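ABC transporter, substrate binding protein (Agrobacterium tumefaciens, PDB 3C9H) is a periplasmic magnesium-binding protein that probably captures a solute for uptake by an ABC transporter. Local coordinates at residues Ala22-Leu27 with Leu42-Ala47; Glu52-Gln55 with Asp60-Val63; Leu281-Ser286 with Gln290-Arg295. All blocks are in the same frame, centred on the assembly; numbering follows the deposited sequence.

Interaction 1 of 3, residues Ala22-Leu27 with Leu42-Ala47; sequences AVFPAL and LDEPLA. With MG (magnesium ion), chain C.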
loop_
_atom_site.group_PDB
_atom_site.type_symbol
_atom_site.label_atom_id
_atom_site.label_comp_id
_atom_site.label_asym_id
_atom_site.label_seq_id
_atom_site.Cartn_x
_atom_site.Cartn_y
_atom_site.Cartn_z
ATOM N N ALA A 22 -14.571 3.950 11.819
ATOM C CA ALA A 22 -15.730 4.584 11.226
ATOM C C ALA A 22 -16.845 3.559 11.080
ATOM O O ALA A 22 -16.653 2.500 10.457
ATOM C CB ALA A 22 -15.355 5.168 9.850
ATOM N N VAL A 23 -18.018 3.866 11.627
ATOM C CA VAL A 23 -19.144 2.942 11.609
ATOM C C VAL A 23 -20.261 3.477 10.692
ATOM O O VAL A 23 -20.829 4.539 10.939
ATOM C CB VAL A 23 -19.684 2.641 13.033
ATOM C CG1 VAL A 23 -20.851 1.676 12.976
ATOM C CG2 VAL A 23 -18.588 2.060 13.928
ATOM N N PHE A 24 -20.558 2.717 9.644
ATOM C CA PHE A 24 -21.580 3.079 8.655
ATOM C C PHE A 24 -22.871 2.241 8.876
ATOM O O PHE A 24 -22.899 1.043 8.592
ATOM C CB PHE A 24 -21.052 2.845 7.240
ATOM C CG PHE A 24 -19.843 3.668 6.888
ATOM C CD1 PHE A 24 -19.950 4.752 6.039
ATOM C CD2 PHE A 24 -18.587 3.320 7.358
ATOM C CE1 PHE A 24 -18.847 5.480 5.702
ATOM C CE2 PHE A 24 -17.490 4.052 7.032
ATOM C CZ PHE A 24 -17.612 5.130 6.214
ATOM N N PRO A 25 -23.955 2.870 9.352
ATOM C CA PRO A 25 -25.201 2.110 9.551
ATOM C C PRO A 25 -25.779 1.562 8.268
ATOM O O PRO A 25 -25.538 2.133 7.204
ATOM C CB PRO A 25 -26.149 3.151 10.143
ATOM C CG PRO A 25 -25.268 4.186 10.707
ATOM C CD PRO A 25 -24.113 4.276 9.761
ATOM N N ALA A 26 -26.524 0.462 8.369
ATOM C CA ALA A 26 -27.211 -0.125 7.224
ATOM C C ALA A 26 -28.054 0.966 6.531
ATOM O O ALA A 26 -28.735 1.745 7.193
ATOM C CB ALA A 26 -28.086 -1.298 7.671
ATOM N N LEU A 27 -27.988 1.037 5.203
ATOM C CA LEU A 27 -28.777 2.027 4.462
ATOM C C LEU A 27 -30.283 1.805 4.612
ATOM O O LEU A 27 -31.064 2.768 4.634
ATOM C CB LEU A 27 -28.404 2.003 2.978
ATOM C CG LEU A 27 -26.988 2.406 2.626
ATOM C CD1 LEU A 27 -26.882 2.548 1.110
ATOM C CD2 LEU A 27 -26.598 3.702 3.339
ATOM N N LEU A 42 -6.230 0.982 3.990
ATOM C CA LEU A 42 -6.662 1.969 3.015
ATOM C C LEU A 42 -7.242 3.155 3.783
ATOM O O LEU A 42 -8.230 3.013 4.523
ATOM C CB LEU A 42 -7.662 1.385 2.012
ATOM C CG LEU A 42 -8.201 2.352 0.919
ATOM C CD1 LEU A 42 -7.102 2.947 0.032
ATOM C CD2 LEU A 42 -9.242 1.717 0.043
ATOM N N ASP A 43 -6.615 4.319 3.633
ATOM C CA ASP A 43 -7.031 5.516 4.388
ATOM C C ASP A 43 -8.536 5.734 4.211
ATOM O O ASP A 43 -9.051 5.760 3.070
ATOM C CB ASP A 43 -6.285 6.765 3.922
ATOM C CG ASP A 43 -4.797 6.740 4.273
ATOM O OD1 ASP A 43 -4.266 5.704 4.715
ATOM O OD2 ASP A 43 -4.148 7.788 4.104
ATOM N N GLU A 44 -9.228 5.898 5.338
ATOM C CA GLU A 44 -10.694 5.900 5.361
ATOM C C GLU A 44 -11.371 6.832 4.362
ATOM O O GLU A 44 -12.330 6.416 3.730
ATOM C CB GLU A 44 -11.223 6.111 6.774
ATOM C CG GLU A 44 -12.738 5.923 6.900
ATOM C CD GLU A 44 -13.532 7.199 6.691
ATOM O OE1 GLU A 44 -12.904 8.273 6.509
ATOM O OE2 GLU A 44 -14.792 7.117 6.744
ATOM N N PRO A 45 -10.892 8.084 4.200
ATOM C CA PRO A 45 -11.584 8.939 3.223
ATOM C C PRO A 45 -11.527 8.435 1.802
ATOM O O PRO A 45 -12.482 8.623 1.065
ATOM C CB PRO A 45 -10.918 10.308 3.402
ATOM C CG PRO A 45 -10.317 10.253 4.777
ATOM C CD PRO A 45 -9.840 8.833 4.916
ATOM N N LEU A 46 -10.449 7.750 1.423
ATOM C CA LEU A 46 -10.387 7.125 0.105
ATOM C C LEU A 46 -11.232 5.838 0.037
ATOM O O LEU A 46 -11.712 5.428 -1.039
ATOM C CB LEU A 46 -8.917 6.845 -0.239
ATOM C CG LEU A 46 -8.336 7.089 -1.627
ATOM C CD1 LEU A 46 -8.889 8.314 -2.356
ATOM C CD2 LEU A 46 -6.805 7.136 -1.479
ATOM N N ALA A 47 -11.424 5.186 1.181
ATOM C CA ALA A 47 -12.207 3.964 1.265
ATOM C C ALA A 47 -13.729 4.213 1.169
ATOM O O ALA A 47 -14.486 3.322 0.794
ATOM C CB ALA A 47 -11.858 3.201 2.547
HETATM MG MG MG C . -3.081 3.823 5.384
HETATM O O HOH W 1 -3.973 4.037 7.471
#
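Ala22 and Phe24, on strand 20-24, both touch the carboxylate of Glu44 in the first turn of helix 44-57. In this solute-binding protein fold the helix leads from strand 35-40 to strand 62-67, and strand 20-24 runs antiparallel to the latter. Just ahead of the helix, Asp43 occupies the N-cap position, but its side chain makes no capping bond. With CG anti to the carbonyl carbon (chi1 -68°), it reaches the magnesium ion instead, its OD1 lying 2.3 Å from the metal. Water 1 and the backbone oxygen of Ser41 are also ligands, and a hard carboxylate oxygen, probably carrying negative charge, suits such an ion. Next comes Glu44, whose backbone N is bonded to Asp67 OD2. Its CG is anti to the backbone N, and the chain then bends at chi2 (-91°), swinging the carboxylate over to the strand. OE2 of Glu44 arrives at the edge of the Phe24 ring, near its plane, 3.5 Å from CZ. The ring and carboxylate planes differ by only 29°, and the oxygen faces the rim, where the slightly positive ring hydrogens probably make its approach favourable. The small methyl of Ala22 lets the acid come close to the strand, its CB 3.7 Å from OE2 of Glu44. Further on, buried Ala47 packs on Tyr65, while its backbone N donates to Asp43 O at 3.1 Å.

Interaction 2 of 3, residues Glu52-Gln55 with Asp60-Val63; sequences EGFQ and DIAV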
loop_
_atom_site.group_PDB
_atom_site.type_symbol
_atom_site.label_atom_id
_atom_site.label_comp_id
_atom_site.label_asym_id
_atom_site.label_seq_id
_atom_site.Cartn_x
_atom_site.Cartn_y
_atom_site.Cartn_z
ATOM N N GLU A 52 -19.535 2.952 0.399
ATOM C CA GLU A 52 -20.845 3.396 -0.093
ATOM C C GLU A 52 -21.360 2.487 -1.206
ATOM O O GLU A 52 -22.535 2.132 -1.215
ATOM C CB GLU A 52 -20.772 4.844 -0.562
ATOM C CG GLU A 52 -20.619 5.813 0.615
ATOM C CD GLU A 52 -20.293 7.254 0.206
ATOM O OE1 GLU A 52 -19.985 7.505 -0.993
ATOM O OE2 GLU A 52 -20.307 8.124 1.118
ATOM N N GLY A 53 -20.488 2.100 -2.133
ATOM C CA GLY A 53 -20.875 1.210 -3.230
ATOM C C GLY A 53 -21.345 -0.147 -2.735
ATOM O O GLY A 53 -22.384 -0.665 -3.158
ATOM N N PHE A 54 -20.584 -0.706 -1.810
ATOM C CA PHE A 54 -20.940 -1.953 -1.165
ATOM C C PHE A 54 -22.304 -1.863 -0.491
ATOM O O PHE A 54 -23.129 -2.758 -0.647
ATOM C CB PHE A 54 -19.858 -2.351 -0.148
ATOM C CG PHE A 54 -20.203 -3.589 0.639
ATOM C CD1 PHE A 54 -20.081 -4.846 0.051
ATOM C CD2 PHE A 54 -20.692 -3.494 1.944
ATOM C CE1 PHE A 54 -20.421 -6.003 0.780
ATOM C CE2 PHE A 54 -21.045 -4.641 2.664
ATOM C CZ PHE A 54 -20.892 -5.883 2.091
ATOM N N GLN A 55 -22.523 -0.795 0.271
ATOM C CA GLN A 55 -23.758 -0.606 1.026
ATOM C C GLN A 55 -24.982 -0.397 0.125
ATOM O O GLN A 55 -26.029 -0.947 0.412
ATOM C CB GLN A 55 -23.642 0.549 2.021
ATOM C CG GLN A 55 -22.752 0.227 3.212
ATOM C CD GLN A 55 -23.030 1.089 4.382
ATOM O OE1 GLN A 55 -22.960 2.313 4.290
ATOM N NE2 GLN A 55 -23.349 0.469 5.504
ATOM N N ASP A 60 -28.882 -3.836 3.728
ATOM C CA ASP A 60 -29.095 -4.353 5.088
ATOM C C ASP A 60 -27.807 -4.557 5.901
ATOM O O ASP A 60 -27.865 -5.037 7.036
ATOM C CB ASP A 60 -29.858 -5.691 5.030
ATOM C CG ASP A 60 -31.320 -5.531 4.609
ATOM O OD1 ASP A 60 -31.911 -4.453 4.859
ATOM O OD2 ASP A 60 -31.887 -6.506 4.051
ATOM N N ILE A 61 -26.655 -4.185 5.350
ATOM C CA ILE A 61 -25.378 -4.438 6.028
ATOM C C ILE A 61 -24.728 -3.185 6.574
ATOM O O ILE A 61 -24.406 -2.282 5.810
ATOM C CB ILE A 61 -24.364 -5.169 5.090
ATOM C CG1 ILE A 61 -24.992 -6.459 4.525
ATOM C CG2 ILE A 61 -23.070 -5.480 5.860
ATOM C CD1 ILE A 61 -25.487 -7.422 5.618
ATOM N N ALA A 62 -24.501 -3.158 7.888
ATOM C CA ALA A 62 -23.699 -2.133 8.533
ATOM C C ALA A 62 -22.215 -2.456 8.298
ATOM O O ALA A 62 -21.869 -3.628 8.141
ATOM C CB ALA A 62 -24.002 -2.075 10.034
ATOM N N VAL A 63 -21.371 -1.423 8.236
ATOM C CA VAL A 63 -19.919 -1.601 8.023
ATOM C C VAL A 63 -19.141 -0.913 9.135
ATOM O O VAL A 63 -19.240 0.293 9.335
ATOM C CB VAL A 63 -19.458 -1.054 6.657
ATOM C CG1 VAL A 63 -17.950 -1.215 6.480
ATOM C CG2 VAL A 63 -20.208 -1.743 5.531
#
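Phe54 holds CG anti to its backbone N (chi1 176°), which carries the ring from the helix toward Ile61 and Val63, whereas Gln55 has CG anti to the carbonyl carbon (chi1 -72°) and then runs extended, so that its amide reaches the backbone of Ile61. The amide makes the polar half of the contact. NE2 of Gln55 donates to Ile61 O at 3.0 Å with an N-H...O angle of 152°, lying in the plane of that carbonyl, while the oxygen sits somewhat out of the plane of the glutamine amide. The same nitrogen also serves Phe24 O, so one buried amide satisfies carbonyls on two segments, a task for which a primary amide with two N-H groups is well fitted. Helix 44-57 and strand 62-67 are successive elements of a beta-alpha-beta unit that starts with strand 35-40, and this contact lies where the chain turns from the helix back into the sheet. The apolar half is built on the ring. CE2 of Phe54 meets the branch methyl CG2 of Ile61 at 3.9 Å, with the methyl at the ring edge. CD2 of Phe54 is 4.0 Å from CG2 of Val63, which also lies 3.8 Å from NE2 of Gln55, so a single valine methyl touches both ring and amide. A beta-branched residue suits Val63, on the strand, since its branches stand close to the backbone; Ile61 leads into that strand. Beyond the pair, Phe54 packs edge-to-face with Tyr280, and Ile61 touches Leu276 and Arg279 of helix 274-285.

Interaction 3 of 3, residues Leu281-Ser286 with Gln290-Arg295; sequences LEFFMS and QTIMAR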
loop_
_atom_site.group_PDB
_atom_site.type_symbol
_atom_site.label_atom_id
_atom_site.label_comp_id
_atom_site.label_asym_id
_atom_site.label_seq_id
_atom_site.Cartn_x
_atom_site.Cartn_y
_atom_site.Cartn_z
ATOM N N LEU A 281 -15.282 -8.864 -0.165
ATOM C CA LEU A 281 -14.227 -9.281 -1.109
ATOM C C LEU A 281 -14.738 -9.412 -2.539
ATOM O O LEU A 281 -14.154 -8.873 -3.485
ATOM C CB LEU A 281 -13.602 -10.597 -0.634
ATOM C CG LEU A 281 -12.538 -11.212 -1.513
ATOM C CD1 LEU A 281 -11.401 -10.190 -1.886
ATOM C CD2 LEU A 281 -11.991 -12.480 -0.856
ATOM N N GLU A 282 -15.851 -10.112 -2.716
ATOM C CA GLU A 282 -16.479 -10.198 -4.023
ATOM C C GLU A 282 -16.749 -8.797 -4.605
ATOM O O GLU A 282 -16.494 -8.561 -5.792
ATOM C CB GLU A 282 -17.789 -10.982 -3.922
ATOM C CG GLU A 282 -18.352 -11.444 -5.234
ATOM C CD GLU A 282 -19.314 -12.593 -5.039
ATOM O OE1 GLU A 282 -20.322 -12.355 -4.333
ATOM O OE2 GLU A 282 -19.043 -13.722 -5.547
ATOM N N PHE A 283 -17.245 -7.871 -3.783
ATOM C CA PHE A 283 -17.481 -6.522 -4.266
ATOM C C PHE A 283 -16.181 -5.828 -4.725
ATOM O O PHE A 283 -16.137 -5.225 -5.798
ATOM C CB PHE A 283 -18.236 -5.672 -3.241
ATOM C CG PHE A 283 -18.449 -4.257 -3.698
ATOM C CD1 PHE A 283 -19.526 -3.929 -4.517
ATOM C CD2 PHE A 283 -17.530 -3.280 -3.377
ATOM C CE1 PHE A 283 -19.686 -2.618 -4.970
ATOM C CE2 PHE A 283 -17.679 -1.956 -3.835
ATOM C CZ PHE A 283 -18.742 -1.628 -4.632
ATOM N N PHE A 284 -15.126 -5.931 -3.920
ATOM C CA PHE A 284 -13.818 -5.414 -4.281
ATOM C C PHE A 284 -13.241 -6.032 -5.560
ATOM O O PHE A 284 -12.417 -5.406 -6.198
ATOM C CB PHE A 284 -12.819 -5.571 -3.123
ATOM C CG PHE A 284 -12.821 -4.397 -2.163
ATOM C CD1 PHE A 284 -11.647 -3.672 -1.911
ATOM C CD2 PHE A 284 -14.001 -3.990 -1.549
ATOM C CE1 PHE A 284 -11.650 -2.590 -1.054
ATOM C CE2 PHE A 284 -14.019 -2.901 -0.696
ATOM C CZ PHE A 284 -12.844 -2.201 -0.443
ATOM N N MET A 285 -13.651 -7.251 -5.902
ATOM C CA MET A 285 -13.170 -7.955 -7.104
ATOM C C MET A 285 -14.049 -7.663 -8.325
ATOM O O MET A 285 -13.615 -7.890 -9.464
ATOM C CB MET A 285 -13.147 -9.478 -6.869
ATOM C CG MET A 285 -12.081 -10.003 -5.870
ATOM S SD MET A 285 -12.237 -11.779 -5.509
ATOM C CE MET A 285 -11.435 -12.441 -6.976
ATOM N N SER A 286 -15.267 -7.163 -8.071
ATOM C CA SER A 286 -16.316 -6.978 -9.085
ATOM C C SER A 286 -15.954 -5.876 -10.095
ATOM O O SER A 286 -15.165 -4.982 -9.791
ATOM C CB SER A 286 -17.669 -6.636 -8.416
ATOM O OG SER A 286 -17.699 -5.309 -7.879
ATOM N N GLN A 290 -14.071 -2.504 -8.778
ATOM C CA GLN A 290 -12.804 -2.189 -9.444
ATOM C C GLN A 290 -12.869 -0.919 -10.297
ATOM O O GLN A 290 -11.862 -0.224 -10.444
ATOM C CB GLN A 290 -12.344 -3.390 -10.284
ATOM C CG GLN A 290 -11.936 -4.612 -9.445
ATOM C CD GLN A 290 -10.470 -4.635 -9.020
ATOM O OE1 GLN A 290 -10.164 -4.824 -7.829
ATOM N NE2 GLN A 290 -9.562 -4.435 -9.969
ATOM N N THR A 291 -14.048 -0.607 -10.848
ATOM C CA THR A 291 -14.237 0.643 -11.602
ATOM C C THR A 291 -14.231 1.881 -10.677
ATOM O O THR A 291 -13.695 2.931 -11.042
ATOM C CB THR A 291 -15.509 0.605 -12.490
ATOM O OG1 THR A 291 -15.430 -0.500 -13.382
ATOM C CG2 THR A 291 -15.654 1.884 -13.327
ATOM N N ILE A 292 -14.805 1.751 -9.484
ATOM C CA ILE A 292 -14.738 2.823 -8.467
ATOM C C ILE A 292 -13.296 3.121 -8.092
ATOM O O ILE A 292 -12.884 4.285 -8.078
ATOM C CB ILE A 292 -15.563 2.504 -7.193
ATOM C CG1 ILE A 292 -17.061 2.427 -7.527
ATOM C CG2 ILE A 292 -15.291 3.560 -6.099
ATOM C CD1 ILE A 292 -17.926 1.717 -6.434
ATOM N N MET A 293 -12.513 2.089 -7.805
ATOM C CA MET A 293 -11.059 2.260 -7.557
ATOM C C MET A 293 -10.339 3.021 -8.695
ATOM O O MET A 293 -9.695 4.058 -8.491
ATOM C CB MET A 293 -10.374 0.900 -7.479
ATOM C CG MET A 293 -10.424 0.151 -6.176
ATOM S SD MET A 293 -9.699 -1.514 -6.471
ATOM C CE MET A 293 -10.410 -2.376 -5.077
ATOM N N ALA A 294 -10.455 2.478 -9.898
ATOM C CA ALA A 294 -9.790 3.029 -11.065
ATOM C C ALA A 294 -10.234 4.454 -11.390
ATOM O O ALA A 294 -9.409 5.301 -11.722
ATOM C CB ALA A 294 -10.026 2.136 -12.267
ATOM N N ARG A 295 -11.540 4.697 -11.324
ATOM C CA ARG A 295 -12.112 5.943 -11.832
ATOM C C ARG A 295 -12.295 6.998 -10.767
ATOM O O ARG A 295 -12.341 8.197 -11.095
ATOM C CB ARG A 295 -13.448 5.685 -12.511
ATOM C CG ARG A 295 -13.387 4.606 -13.553
ATOM C CD ARG A 295 -13.142 5.091 -14.976
ATOM N NE ARG A 295 -13.568 4.043 -15.915
ATOM C CZ ARG A 295 -12.892 2.918 -16.179
ATOM N NH1 ARG A 295 -11.702 2.671 -15.624
ATOM N NH2 ARG A 295 -13.406 2.036 -17.037
#
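The carbonyl oxygen of Phe283 is gripped twice by Ser286: the hydroxyl OG donates to it at 2.6 Å and the backbone N of Ser286 at 3.1 Å. The hydroxyl comes in the carbonyl plane, on a lone pair, at a C=O...O angle of 131°. OG of Ser286 also caps Gly289 N, so this one short side chain ties off the end of one helix and the start of the next, a role suited to serine because its hydroxyl can both donate and accept close to the backbone. From Ser286 the first turn of the new helix closes across the contact, Gln290 N donating to Ser286 O at 2.9 Å with an almost straight N-H...O angle of 167°. Ser286 is both the first residue to leave helix 274-285 and the N-cap of helix 287-296, a sharp bend between consecutive helices of the solute-binding fold; the axes of segments 281-285 and 290-295 make an angle of 54° and come within 9.7 Å. Past the bend the angle between the helices is packed with apolar side chains. The ring of Phe283 offers its edge to Ile292, whose terminal methyl CD1 lies 3.9 Å from CZ. Met293, extended beyond CG, pushes its terminal methyl CE to 3.6 Å from CD1 of Phe284, crossing that side chain at about a right angle. Its long, unbranched chain lets methionine carry a methyl across the gap between the helices. Met50 of helix 44-57 touches Phe284, Ile292 and Met293, and Phe92 meets Phe284 edge-to-face.

In the fold
Interaction 1 is a surface contact of one carboxylate with a strand, beside the magnesium site, whereas interactions 2 and 3 are buried. Interactions 1 and 2 share helix 44-57 and use the neighbouring strands 20-24 and 62-67, touching through Phe24 N and Val63 O, 2.8 Å apart, and between them they lay the first turn and a later turn of the helix against that sheet. Interaction 3 bends one helix into the next and meets interaction 2 where Phe283 packs on Phe54. The chemistry follows: an acid at a ring edge on the surface, a hydrogen bond from a side-chain amide beside apolar packing at the sheet, and capping by a serine hydroxyl with aromatic and methionine packing between helices.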